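Local coordinates for putative uncharacterized protein (Pyrococcus furiosus, PDB 3V68) that is of uncharacterised molecular function but belongs to the DUF2666 family and probably binds double-stranded DNA, at residues A[185-188]-A[189-193]; A[199-202]-A[203-206]; A[226-229]-A[230-233]. All blocks are in the same frame, centred on the assembly; numbering follows the deposited sequence.

Contact 1. Residues A[185-188]-A[189-193]; sequences DDKK and IVEYF
The short helix 186-192 carries a lysine-glutamate salt bridge on its outer face, where Lys187 meets Glu191 one turn on. Lys187 NZ lies 3.3 Å from Glu191 OE2, a weak hydrogen bond within the ion pair. The lysine leaves the backbone with CG anti to its N (chi1 177°) and runs extended until it bends at chi4, bringing CE as well as NZ up to the same oxygen. Glu191, extended beyond CG, crosses it at a slant, its CG resting 3.6 Å from Lys187 O. Lys187 O accepts from Glu191 N at 3.0 Å. At the helix start Asp185 is the N-cap: its OD1 takes Lys188 N at 3.2 Å, from above the carboxylate plane, while Lys188 curls back so that NZ makes a long ion pair with OD2. On the inner face Ile189 sets CG1 3.6 Å from Asp185 O and packs on Tyr224 of helix 219-231. At the end of the helix, Tyr192 CD1 lies 3.6 Å above one face of the Phe193 ring, toward its rim, and Tyr192 OH bonds to Leu211 O. An aspartate N-cap accepting a first-turn amide is the classic start of an α-helix, here with an i,i+4 pair facing solvent.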
ATOM      1  N   ASP A 185       7.951  -9.222  15.123  1.00 16.30           N
ATOM      2  CA  ASP A 185       9.209  -8.627  15.579  1.00 16.65           C
ATOM      3  C   ASP A 185       9.890  -7.953  14.386  1.00 16.43           C
ATOM      4  O   ASP A 185      10.768  -8.533  13.735  1.00 15.85           O
ATOM      5  CB  ASP A 185      10.109  -9.691  16.217  1.00 17.37           C
ATOM      6  CG  ASP A 185      11.332  -9.101  16.924  1.00 18.48           C
ATOM      7  OD1 ASP A 185      11.625  -7.898  16.761  1.00 20.10           O
ATOM      8  OD2 ASP A 185      12.007  -9.864  17.652  1.00 21.63           O
ATOM      9  N   ASP A 186       9.463  -6.727  14.102  1.00 16.29           N
ATOM     10  CA  ASP A 186       9.955  -5.992  12.938  1.00 16.32           C
ATOM     11  C   ASP A 186      11.417  -5.577  13.091  1.00 15.96           C
ATOM     12  O   ASP A 186      12.130  -5.466  12.097  1.00 15.65           O
ATOM     13  CB  ASP A 186       9.049  -4.795  12.595  1.00 16.70           C
ATOM     14  CG  ASP A 186       8.878  -3.815  13.754  1.00 18.31           C
ATOM     15  OD1 ASP A 186       8.771  -4.249  14.923  1.00 20.48           O
ATOM     16  OD2 ASP A 186       8.826  -2.598  13.485  1.00 20.98           O
ATOM     17  N   LYS A 187      11.860  -5.380  14.332  1.00 16.03           N
ATOM     18  CA  LYS A 187      13.261  -5.066  14.611  1.00 16.06           C
ATOM     19  C   LYS A 187      14.164  -6.209  14.145  1.00 15.49           C
ATOM     20  O   LYS A 187      15.194  -5.972  13.501  1.00 15.20           O
ATOM     21  CB  LYS A 187      13.470  -4.777  16.103  1.00 16.79           C
ATOM     22  CG  LYS A 187      14.914  -4.501  16.492  1.00 19.37           C
ATOM     23  CD  LYS A 187      15.049  -4.271  17.997  1.00 22.79           C
ATOM     24  CE  LYS A 187      16.449  -4.620  18.487  1.00 25.41           C
ATOM     25  NZ  LYS A 187      16.747  -6.081  18.363  1.00 26.75           N
ATOM     26  N   LYS A 188      13.766  -7.437  14.463  1.00 14.67           N
ATOM     27  CA  LYS A 188      14.495  -8.635  14.038  1.00 14.36           C
ATOM     28  C   LYS A 188      14.547  -8.740  12.512  1.00 13.46           C
ATOM     29  O   LYS A 188      15.574  -9.109  11.935  1.00 12.91           O
ATOM     30  CB  LYS A 188      13.839  -9.890  14.621  1.00 15.02           C
ATOM     31  CG  LYS A 188      14.782 -11.064  14.860  1.00 18.71           C
ATOM     32  CD  LYS A 188      15.634 -10.835  16.104  1.00 22.66           C
ATOM     33  CE  LYS A 188      15.985 -12.136  16.813  1.00 24.67           C
ATOM     34  NZ  LYS A 188      14.859 -12.621  17.669  1.00 26.63           N
ATOM     35  N   ILE A 189      13.429  -8.406  11.868  1.00 12.57           N
ATOM     36  CA  ILE A 189      13.348  -8.424  10.410  1.00 11.73           C
ATOM     37  C   ILE A 189      14.305  -7.398   9.796  1.00 11.69           C
ATOM     38  O   ILE A 189      14.978  -7.688   8.804  1.00 11.77           O
ATOM     39  CB  ILE A 189      11.885  -8.215   9.917  1.00 11.59           C
ATOM     40  CG1 ILE A 189      11.040  -9.446  10.265  1.00 11.71           C
ATOM     41  CG2 ILE A 189      11.849  -7.942   8.410  1.00 11.53           C
ATOM     42  CD1 ILE A 189       9.547  -9.268  10.089  1.00 12.06           C
ATOM     43  N   VAL A 190      14.360  -6.203  10.378  1.00 11.77           N
ATOM     44  CA  VAL A 190      15.293  -5.185   9.897  1.00 11.75           C
ATOM     45  C   VAL A 190      16.725  -5.711   9.985  1.00 12.02           C
ATOM     46  O   VAL A 190      17.492  -5.624   9.023  1.00 12.40           O
ATOM     47  CB  VAL A 190      15.148  -3.853  10.673  1.00 11.64           C
ATOM     48  CG1 VAL A 190      16.312  -2.905  10.365  1.00 12.45           C
ATOM     49  CG2 VAL A 190      13.817  -3.192  10.342  1.00 11.86           C
ATOM     50  N   GLU A 191      17.069  -6.291  11.128  1.00 11.94           N
ATOM     51  CA  GLU A 191      18.434  -6.769  11.332  1.00 12.14           C
ATOM     52  C   GLU A 191      18.781  -7.964  10.446  1.00 11.76           C
ATOM     53  O   GLU A 191      19.910  -8.100   9.998  1.00 11.73           O
ATOM     54  CB  GLU A 191      18.692  -7.045  12.810  1.00 12.64           C
ATOM     55  CG  GLU A 191      18.758  -5.745  13.593  1.00 15.35           C
ATOM     56  CD  GLU A 191      18.868  -5.926  15.084  1.00 17.40           C
ATOM     57  OE1 GLU A 191      19.350  -6.987  15.546  1.00 18.01           O
ATOM     58  OE2 GLU A 191      18.488  -4.974  15.804  1.00 21.20           O
ATOM     59  N   TYR A 192      17.786  -8.800  10.162  1.00 11.05           N
ATOM     60  CA  TYR A 192      17.951  -9.927   9.248  1.00 10.93           C
ATOM     61  C   TYR A 192      18.511  -9.499   7.880  1.00 10.64           C
ATOM     62  O   TYR A 192      19.364 -10.185   7.308  1.00 10.54           O
ATOM     63  CB  TYR A 192      16.599 -10.628   9.089  1.00 10.68           C
ATOM     64  CG  TYR A 192      16.590 -11.883   8.247  1.00 10.94           C
ATOM     65  CD1 TYR A 192      16.166 -11.846   6.922  1.00 10.91           C
ATOM     66  CD2 TYR A 192      16.966 -13.111   8.789  1.00 11.33           C
ATOM     67  CE1 TYR A 192      16.133 -12.994   6.145  1.00 11.46           C
ATOM     68  CE2 TYR A 192      16.934 -14.271   8.019  1.00 11.18           C
ATOM     69  CZ  TYR A 192      16.520 -14.201   6.701  1.00 11.83           C
ATOM     70  OH  TYR A 192      16.485 -15.335   5.933  1.00 12.23           O
ATOM     71  N   PHE A 193      18.040  -8.359   7.373  1.00 11.03           N
ATOM     72  CA  PHE A 193      18.470  -7.848   6.071  1.00 11.02           C
ATOM     73  C   PHE A 193      19.618  -6.833   6.163  1.00 11.48           C
ATOM     74  O   PHE A 193      19.962  -6.184   5.171  1.00 11.48           O
ATOM     75  CB  PHE A 193      17.272  -7.244   5.326  1.00 11.01           C
ATOM     76  CG  PHE A 193      16.286  -8.268   4.840  1.00 10.15           C
ATOM     77  CD1 PHE A 193      16.534  -8.977   3.668  1.00 10.85           C
ATOM     78  CD2 PHE A 193      15.115  -8.525   5.549  1.00 10.09           C
ATOM     79  CE1 PHE A 193      15.626  -9.931   3.208  1.00 10.41           C
ATOM     80  CE2 PHE A 193      14.195  -9.470   5.091  1.00  9.60           C
ATOM     81  CZ  PHE A 193      14.454 -10.178   3.924  1.00  9.80           C
TER

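Contact 2. Residues A[199-202]-A[203-206]; sequences VKKE and EEIK
Glu203, in the first turn of helix 202-213, folds back over the side chain of Lys201, the N-cap residue. Its CG sits between the backbone N and the carbonyl carbon (chi1 52°), and the chain then bends at chi2 (-97°), which turns the carboxylate back along the lysine's aliphatic part: OE1 is 3.4 Å from Lys201 CD, and CD of Glu203 is 3.6 Å from Lys201 CB. The opposite charges stay near each other without closing a salt bridge, so this approach is largely one of carboxylate against methylenes.

Glu204 reaches out the other way, extended beyond CG, and its CB and CG pass at a slant across the methyls of Val199. Its OE2 makes a long salt bridge, 3.8 Å, to Lys201 NZ. A water bridges the two groups, donating to Glu204 OE2 at an unusually short 2.5 Å while accepting from Lys201 N at 2.9 Å and, weakly, from Lys201 NZ. The carboxylate is thus linked through water to an amide at the N-terminal end of the helix, whose dipole would probably help to stabilise its negative charge.

Ile205 N donates a nearly straight bond of 3.0 Å to Lys201 O, which also receives a weak bond from Glu204 N. Its CG1 presses to 3.7 Å from Val199 CG1, joining the incoming loop to the first turn. Lys206 closes the next turn through its N to Glu202 O.

Ile205 faces inward onto Leu70 and Lys71 of helix 66-73 and onto Leu233, which Val199 also touches. The loop and helix start therefore pack against helix 66-73 and the C-terminal end of helix 219-231, with the charged side chains of Lys201 and Glu203 on the exposed side.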
ATOM      1  N   VAL A 199      20.877  -1.789  -2.871  1.00 19.86           N
ATOM      2  CA  VAL A 199      21.102  -2.931  -3.762  1.00 20.03           C
ATOM      3  C   VAL A 199      20.769  -2.581  -5.214  1.00 20.72           C
ATOM      4  O   VAL A 199      19.642  -2.180  -5.520  1.00 20.51           O
ATOM      5  CB  VAL A 199      20.262  -4.151  -3.304  1.00 19.91           C
ATOM      6  CG1 VAL A 199      20.400  -5.314  -4.280  1.00 19.33           C
ATOM      7  CG2 VAL A 199      20.658  -4.579  -1.892  1.00 19.44           C
ATOM      8  N   LYS A 200      21.755  -2.744  -6.100  1.00 21.79           N
ATOM      9  CA  LYS A 200      21.612  -2.366  -7.512  1.00 22.86           C
ATOM     10  C   LYS A 200      22.002  -3.481  -8.486  1.00 23.27           C
ATOM     11  O   LYS A 200      21.360  -3.659  -9.520  1.00 23.51           O
ATOM     12  CB  LYS A 200      22.428  -1.099  -7.809  1.00 23.07           C
ATOM     13  CG  LYS A 200      21.862   0.174  -7.177  1.00 24.40           C
ATOM     14  CD  LYS A 200      22.905   1.280  -7.059  1.00 26.65           C
ATOM     15  CE  LYS A 200      23.030   2.095  -8.338  1.00 27.79           C
ATOM     16  NZ  LYS A 200      24.018   3.204  -8.195  1.00 28.87           N
ATOM     17  N   LYS A 201      23.052  -4.227  -8.147  1.00 24.02           N
ATOM     18  CA  LYS A 201      23.601  -5.261  -9.030  1.00 24.66           C
ATOM     19  C   LYS A 201      22.761  -6.539  -9.047  1.00 24.70           C
ATOM     20  O   LYS A 201      22.198  -6.932  -8.021  1.00 24.29           O
ATOM     21  CB  LYS A 201      25.047  -5.587  -8.635  1.00 25.09           C
ATOM     22  CG  LYS A 201      26.008  -4.401  -8.715  1.00 26.47           C
ATOM     23  CD  LYS A 201      27.431  -4.768  -8.287  1.00 28.41           C
ATOM     24  CE  LYS A 201      27.663  -4.567  -6.789  1.00 29.21           C
ATOM     25  NZ  LYS A 201      27.167  -5.701  -5.959  1.00 29.97           N
ATOM     26  N   GLU A 202      22.697  -7.184 -10.214  1.00 24.98           N
ATOM     27  CA  GLU A 202      21.977  -8.450 -10.398  1.00 25.44           C
ATOM     28  C   GLU A 202      22.396  -9.522  -9.392  1.00 24.99           C
ATOM     29  O   GLU A 202      21.549 -10.247  -8.863  1.00 24.91           O
ATOM     30  CB  GLU A 202      22.187  -8.995 -11.814  1.00 25.81           C
ATOM     31  CG  GLU A 202      21.272  -8.414 -12.878  1.00 28.05           C
ATOM     32  CD  GLU A 202      21.530  -9.003 -14.259  1.00 30.94           C
ATOM     33  OE1 GLU A 202      20.708  -8.765 -15.171  1.00 32.65           O
ATOM     34  OE2 GLU A 202      22.553  -9.703 -14.435  1.00 32.73           O
ATOM     35  N   GLU A 203      23.703  -9.622  -9.148  1.00 24.81           N
ATOM     36  CA  GLU A 203      24.244 -10.605  -8.210  1.00 24.54           C
ATOM     37  C   GLU A 203      23.694 -10.404  -6.797  1.00 23.49           C
ATOM     38  O   GLU A 203      23.322 -11.370  -6.129  1.00 23.60           O
ATOM     39  CB  GLU A 203      25.785 -10.613  -8.208  1.00 25.07           C
ATOM     40  CG  GLU A 203      26.466  -9.255  -8.005  1.00 27.22           C
ATOM     41  CD  GLU A 203      26.888  -8.586  -9.308  1.00 29.80           C
ATOM     42  OE1 GLU A 203      27.961  -7.943  -9.315  1.00 32.18           O
ATOM     43  OE2 GLU A 203      26.161  -8.697 -10.322  1.00 31.15           O
ATOM     44  N   GLU A 204      23.618  -9.146  -6.367  1.00 22.24           N
ATOM     45  CA  GLU A 204      23.150  -8.810  -5.024  1.00 21.11           C
ATOM     46  C   GLU A 204      21.632  -8.934  -4.886  1.00 19.73           C
ATOM     47  O   GLU A 204      21.130  -9.303  -3.819  1.00 18.89           O
ATOM     48  CB  GLU A 204      23.611  -7.412  -4.628  1.00 21.46           C
ATOM     49  CG  GLU A 204      23.571  -7.177  -3.134  1.00 23.38           C
ATOM     50  CD  GLU A 204      24.378  -5.977  -2.691  1.00 25.82           C
ATOM     51  OE1 GLU A 204      24.924  -6.026  -1.570  1.00 27.88           O
ATOM     52  OE2 GLU A 204      24.468  -4.990  -3.453  1.00 27.01           O
ATOM     53  N   ILE A 205      20.911  -8.617  -5.960  1.00 18.43           N
ATOM     54  CA  ILE A 205      19.466  -8.849  -6.025  1.00 17.65           C
ATOM     55  C   ILE A 205      19.162 -10.339  -5.828  1.00 17.13           C
ATOM     56  O   ILE A 205      18.285 -10.708  -5.044  1.00 16.21           O
ATOM     57  CB  ILE A 205      18.858  -8.320  -7.356  1.00 17.45           C
ATOM     58  CG1 ILE A 205      18.943  -6.787  -7.405  1.00 17.42           C
ATOM     59  CG2 ILE A 205      17.404  -8.790  -7.529  1.00 17.73           C
ATOM     60  CD1 ILE A 205      18.582  -6.163  -8.754  1.00 17.89           C
ATOM     61  N   LYS A 206      19.910 -11.190  -6.531  1.00 16.83           N
ATOM     62  CA  LYS A 206      19.794 -12.635  -6.378  1.00 16.81           C
ATOM     63  C   LYS A 206      20.006 -13.058  -4.920  1.00 15.93           C
ATOM     64  O   LYS A 206      19.226 -13.824  -4.365  1.00 15.68           O
ATOM     65  CB  LYS A 206      20.810 -13.335  -7.288  1.00 17.37           C
ATOM     66  CG  LYS A 206      20.609 -14.838  -7.435  1.00 19.92           C
ATOM     67  CD  LYS A 206      21.676 -15.464  -8.338  1.00 23.38           C
ATOM     68  CE  LYS A 206      21.579 -14.974  -9.783  1.00 25.24           C
ATOM     69  NZ  LYS A 206      22.678 -15.525 -10.636  1.00 26.95           N
TER
HETATM   70  O   HOH W   1      24.461  -3.723  -5.649  1.00 23.11           O

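Contact 3. Residues A[226-229]-A[230-233]; sequences AREM and LSKL
Ala226, in helix 219-231, accepts Leu230 N at its carbonyl O, and Leu230 CG rests 3.3 Å from that same oxygen. Arg227 O takes Ser231 N one residue on; the arginine's own side chain turns off to a salt bridge with Asp238. Glu228 holds two partners with different parts of itself. Its carbonyl O accepts the hydroxyl of Ser231, OG to O 2.7 Å, placed there because OG lies between the backbone N and carbonyl carbon of the serine (chi1 83°). Its side chain bends at chi2 (62°), carrying the carboxylate across the end of Lys232: OE2 makes a salt bridge of 3.2 Å with NZ, weak as a hydrogen bond, and lies 3.3 Å from CE. Met229, in one of its two conformers, curls at chi2 and chi3 on the buried side, bringing SD and CE near Leu230. Lys232 N is shared between Met229 O, at 3.2 Å and above the carbonyl plane, and, weakly, Glu228 O. Beyond it, Leu233 N bonds to Leu230 O. This drift from i,i+4 toward i,i+3 backbone bonds, with a serine hydroxyl on a last-turn carbonyl, is characteristic of the C-terminal end of an α-helix.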
ATOM      1  N   ALA A 226       9.188  -9.226   3.162  1.00  9.52           N
ATOM      2  CA  ALA A 226       9.165  -8.802   1.764  1.00  9.50           C
ATOM      3  C   ALA A 226       9.356  -7.293   1.629  1.00  9.21           C
ATOM      4  O   ALA A 226      10.135  -6.836   0.792  1.00  8.95           O
ATOM      5  CB  ALA A 226       7.881  -9.249   1.079  1.00 10.10           C
ATOM      6  N   ARG A 227       8.659  -6.527   2.462  1.00  8.71           N
ATOM      7  CA  ARG A 227       8.778  -5.073   2.435  1.00  9.05           C
ATOM      8  C   ARG A 227      10.198  -4.628   2.785  1.00  8.97           C
ATOM      9  O   ARG A 227      10.739  -3.730   2.145  1.00  9.39           O
ATOM     10  CB  ARG A 227       7.756  -4.436   3.370  1.00  8.81           C
ATOM     11  CG  ARG A 227       6.363  -4.419   2.765  1.00  9.33           C
ATOM     12  CD  ARG A 227       5.286  -4.195   3.810  1.00 10.47           C
ATOM     13  NE  ARG A 227       4.019  -3.859   3.161  1.00 10.82           N
ATOM     14  CZ  ARG A 227       3.212  -4.741   2.576  1.00 11.96           C
ATOM     15  NH1 ARG A 227       3.515  -6.038   2.562  1.00 12.85           N
ATOM     16  NH2 ARG A 227       2.097  -4.322   2.000  1.00 13.03           N
ATOM     17  N   GLU A 228      10.796  -5.257   3.795  1.00  9.12           N
ATOM     18  CA  GLU A 228      12.164  -4.924   4.179  1.00  9.75           C
ATOM     19  C   GLU A 228      13.155  -5.233   3.060  1.00  9.69           C
ATOM     20  O   GLU A 228      14.034  -4.417   2.765  1.00 10.07           O
ATOM     21  CB  GLU A 228      12.561  -5.632   5.479  1.00  9.50           C
ATOM     22  CG  GLU A 228      13.949  -5.244   6.017  1.00 11.24           C
ATOM     23  CD  GLU A 228      14.089  -3.774   6.390  1.00 13.34           C
ATOM     24  OE1 GLU A 228      13.070  -3.085   6.596  1.00 12.85           O
ATOM     25  OE2 GLU A 228      15.244  -3.308   6.501  1.00 14.60           O
ATOM     26  N   MET A 229      13.003  -6.399   2.430  0.50  9.92           N
ATOM     27  CA  MET A 229      13.863  -6.790   1.309  0.50  9.94           C
ATOM     28  C   MET A 229      13.776  -5.764   0.179  0.50 10.19           C
ATOM     29  O   MET A 229      14.796  -5.302  -0.339  0.50 10.33           O
ATOM     30  CB  MET A 229      13.493  -8.189   0.804  0.50 10.05           C
ATOM     31  CG  MET A 229      14.343  -8.689  -0.363  0.50  9.55           C
ATOM     32  SD  MET A 229      13.739  -8.184  -1.986  0.50  7.34           S
ATOM     33  CE  MET A 229      12.356  -9.294  -2.206  0.50  8.39           C
ATOM     34  N   LEU A 230      12.550  -5.395  -0.177  1.00 10.05           N
ATOM     35  CA  LEU A 230      12.311  -4.388  -1.214  1.00 10.24           C
ATOM     36  C   LEU A 230      12.876  -3.009  -0.866  1.00 10.57           C
ATOM     37  O   LEU A 230      13.374  -2.306  -1.745  1.00 10.23           O
ATOM     38  CB  LEU A 230      10.820  -4.295  -1.545  1.00  9.98           C
ATOM     39  CG  LEU A 230      10.221  -5.535  -2.211  1.00 11.15           C
ATOM     40  CD1 LEU A 230       8.716  -5.411  -2.258  1.00 10.97           C
ATOM     41  CD2 LEU A 230      10.802  -5.805  -3.599  1.00 11.80           C
ATOM     42  N   SER A 231      12.832  -2.639   0.413  1.00 11.00           N
ATOM     43  CA  SER A 231      13.349  -1.337   0.848  1.00 11.44           C
ATOM     44  C   SER A 231      14.846  -1.183   0.562  1.00 11.54           C
ATOM     45  O   SER A 231      15.327  -0.067   0.330  1.00 12.00           O
ATOM     46  CB  SER A 231      13.056  -1.099   2.333  1.00 11.58           C
ATOM     47  OG  SER A 231      14.023  -1.720   3.156  1.00 13.48           O
ATOM     48  N   LYS A 232      15.572  -2.300   0.563  1.00 11.85           N
ATOM     49  CA  LYS A 232      17.015  -2.276   0.311  1.00 12.01           C
ATOM     50  C   LYS A 232      17.333  -1.936  -1.143  1.00 12.51           C
ATOM     51  O   LYS A 232      18.452  -1.538  -1.465  1.00 12.67           O
ATOM     52  CB  LYS A 232      17.675  -3.604   0.711  1.00 12.19           C
ATOM     53  CG  LYS A 232      17.521  -3.985   2.180  1.00 11.64           C
ATOM     54  CD  LYS A 232      18.004  -2.886   3.127  1.00 12.43           C
ATOM     55  CE  LYS A 232      17.969  -3.348   4.575  1.00 13.14           C
ATOM     56  NZ  LYS A 232      18.071  -2.196   5.527  1.00 15.51           N
ATOM     57  N   LEU A 233      16.341  -2.118  -2.013  1.00 12.18           N
ATOM     58  CA  LEU A 233      16.439  -1.740  -3.422  1.00 12.37           C
ATOM     59  C   LEU A 233      15.821  -0.367  -3.689  1.00 12.48           C
ATOM     60  O   LEU A 233      15.818   0.108  -4.830  1.00 13.11           O
ATOM     61  CB  LEU A 233      15.744  -2.789  -4.298  1.00 12.44           C
ATOM     62  CG  LEU A 233      16.464  -4.100  -4.632  1.00 12.20           C
ATOM     63  CD1 LEU A 233      16.554  -5.022  -3.425  1.00 13.47           C
ATOM     64  CD2 LEU A 233      15.740  -4.796  -5.773  1.00 14.63           C
TER

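Overall arrangement
From the N terminus, the three contacts follow one another in series, neither nested nor crossed, and each is local, closing helical turns rather than a long loop. Contact 1 spans the short helix 186-192; the chain then runs through a loop into contact 2, at the start of helix 202-213, and reaches contact 3 at the end of helix 219-231. Contacts 1 and 2 do not touch, with nearest atoms about 7 Å apart. Contact 3 joins them: Phe193 packs on Glu228 and Met229, and Ile189 on Glu228, while Val199 N and Lys232 O probably form a hydrogen bond and Leu233 packs against Val199 and Ile205. Three successive helices are thereby tied together.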